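Local coordinates for protein glycosyl hydrolase 25 (Streptococcus pneumoniae, PDB 4FF5) that probably cleaves the glycan strands of bacterial cell-wall peptidoglycan as a family 25 glycosyl hydrolase, and acts as a virulence factor in host-cell invasion, at residues G210-F215 with Y231-K236. Sequence-based numbering, arbitrary orientation.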
loop_
_atom_site.group_PDB
_atom_site.type_symbol
_atom_site.label_atom_id
_atom_site.label_comp_id
_atom_site.label_asym_id
_atom_site.label_seq_id
_atom_site.Cartn_x
_atom_site.Cartn_y
_atom_site.Cartn_z
ATOM N N GLY A 210 -3.537 0.688 -18.042
ATOM C CA GLY A 210 -3.736 0.952 -19.466
ATOM C C GLY A 210 -2.625 1.872 -19.944
ATOM O O GLY A 210 -1.447 1.559 -19.794
ATOM N N SER A 211 -3.012 3.025 -20.489
ATOM C CA SER A 211 -2.075 4.038 -20.992
ATOM C C SER A 211 -1.512 4.951 -19.891
ATOM O O SER A 211 -0.589 5.747 -20.150
ATOM C CB SER A 211 -2.765 4.919 -22.040
ATOM O OG SER A 211 -3.678 5.811 -21.411
ATOM N N ASP A 212 -2.078 4.847 -18.682
ATOM C CA ASP A 212 -1.677 5.667 -17.530
ATOM C C ASP A 212 -2.061 7.150 -17.709
ATOM O O ASP A 212 -1.218 8.048 -17.623
ATOM C CB ASP A 212 -0.184 5.522 -17.240
ATOM C CG ASP A 212 0.138 5.694 -15.771
ATOM O OD1 ASP A 212 -0.796 5.882 -14.970
ATOM O OD2 ASP A 212 1.325 5.646 -15.412
ATOM N N SER A 213 -3.353 7.370 -17.948
ATOM C CA SER A 213 -3.926 8.674 -18.286
ATOM C C SER A 213 -4.340 9.488 -17.064
ATOM O O SER A 213 -4.657 10.673 -17.185
ATOM C CB SER A 213 -5.175 8.437 -19.120
ATOM O OG SER A 213 -6.156 7.808 -18.301
ATOM N N GLY A 214 -4.360 8.849 -15.899
ATOM C CA GLY A 214 -4.910 9.446 -14.684
ATOM C C GLY A 214 -6.304 8.982 -14.344
ATOM O O GLY A 214 -6.869 9.369 -13.299
ATOM N N PHE A 215 -6.873 8.163 -15.229
ATOM C CA PHE A 215 -8.267 7.720 -15.118
ATOM C C PHE A 215 -8.346 6.217 -15.250
ATOM O O PHE A 215 -7.437 5.595 -15.830
ATOM C CB PHE A 215 -9.123 8.421 -16.183
ATOM C CG PHE A 215 -9.097 9.914 -16.054
ATOM C CD1 PHE A 215 -9.924 10.552 -15.136
ATOM C CD2 PHE A 215 -8.186 10.674 -16.786
ATOM C CE1 PHE A 215 -9.872 11.927 -14.981
ATOM C CE2 PHE A 215 -8.126 12.053 -16.625
ATOM C CZ PHE A 215 -8.966 12.674 -15.718
ATOM N N TYR A 231 -5.052 1.958 -10.390
ATOM C CA TYR A 231 -5.427 2.186 -11.794
ATOM C C TYR A 231 -4.607 3.214 -12.581
ATOM O O TYR A 231 -4.696 3.265 -13.809
ATOM C CB TYR A 231 -6.938 2.436 -11.948
ATOM C CG TYR A 231 -7.481 3.759 -11.407
ATOM C CD1 TYR A 231 -7.352 4.943 -12.128
ATOM C CD2 TYR A 231 -8.174 3.798 -10.192
ATOM C CE1 TYR A 231 -7.874 6.148 -11.652
ATOM C CE2 TYR A 231 -8.707 4.990 -9.707
ATOM C CZ TYR A 231 -8.569 6.148 -10.438
ATOM O OH TYR A 231 -9.110 7.319 -9.940
ATOM N N THR A 232 -3.824 4.038 -11.880
ATOM C CA THR A 232 -2.959 5.021 -12.531
ATOM C C THR A 232 -1.841 5.449 -11.577
ATOM O O THR A 232 -1.987 5.338 -10.352
ATOM C CB THR A 232 -3.763 6.263 -13.028
ATOM O OG1 THR A 232 -2.922 7.097 -13.813
ATOM C CG2 THR A 232 -4.340 7.071 -11.860
ATOM N N SER A 233 -0.722 5.895 -12.143
ATOM C CA SER A 233 0.327 6.566 -11.371
ATOM C C SER A 233 0.302 8.079 -11.609
ATOM O O SER A 233 1.174 8.805 -11.123
ATOM C CB SER A 233 1.706 5.986 -11.720
ATOM O OG SER A 233 2.128 6.348 -13.031
ATOM N N LYS A 234 -0.685 8.553 -12.367
ATOM C CA LYS A 234 -0.713 9.949 -12.814
ATOM C C LYS A 234 -2.023 10.632 -12.476
ATOM O O LYS A 234 -2.503 11.492 -13.201
ATOM C CB LYS A 234 -0.370 10.039 -14.302
ATOM C CG LYS A 234 0.922 9.286 -14.590
ATOM C CD LYS A 234 1.619 9.691 -15.867
ATOM C CE LYS A 234 3.071 9.246 -15.781
ATOM N NZ LYS A 234 3.776 9.331 -17.095
ATOM N N GLY A 235 -2.601 10.226 -11.355
ATOM C CA GLY A 235 -3.780 10.878 -10.837
ATOM C C GLY A 235 -3.494 12.282 -10.326
ATOM O O GLY A 235 -2.347 12.640 -10.037
ATOM N N LYS A 236 -4.547 13.089 -10.259
ATOM C CA LYS A 236 -4.465 14.444 -9.709
ATOM C C LYS A 236 -5.625 14.621 -8.766
ATOM O O LYS A 236 -6.778 14.454 -9.176
ATOM C CB LYS A 236 -4.522 15.498 -10.823
ATOM C CG LYS A 236 -3.333 15.453 -11.772
ATOM C CD LYS A 236 -2.149 16.240 -11.235
ATOM C CE LYS A 236 -0.878 15.893 -11.989
ATOM N NZ LYS A 236 0.152 16.954 -11.823
HETATM O O HOH W 1 -9.192 9.293 -11.836
HETATM O O HOH W 2 -6.745 11.970 -12.205
#
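In the TIM-barrel-like fold of this family 25 glycosyl hydrolase, the loop that follows strand 203-207 is tied to the corner at S233, where the chain leaves strand 228-232, by one carboxylate, that of D212, which grips the T232 and S233 part of an ST turn. The hydroxyl of T232, anti to its own backbone N (chi1 -172°), accepts from K234 N at 3.0 Å to close the turn and donates to D212 OD1 at 2.7 Å, meeting that oxygen nearly head-on along its C-O bond. On its syn side OD1 also takes the backbone N-H of S233, 2.8 Å from N and fairly straight at 162°. The other oxygen, OD2, uses its syn lone pair for S233 OG at 2.6 Å. Three donors thus fix the rotation of the carboxylate, while the methylenes of K234 run past it and D212 O. Such a gathering of donors would be expected to favour the charged form of D212.

Next to this anchor G214 passes close over the turn, its CA 3.5 Å from K234 O; its N makes only a weak, bent bond to T232 OG1. A second ST turn, from S213 OG to F215 N, shapes the loop, and E217 also binds that hydroxyl. G214 O lies at the edge of the Y231 ring, near its plane, and receives two waters, one bridging to Y231 OH and the other accepting from K236 N at 3.1 Å.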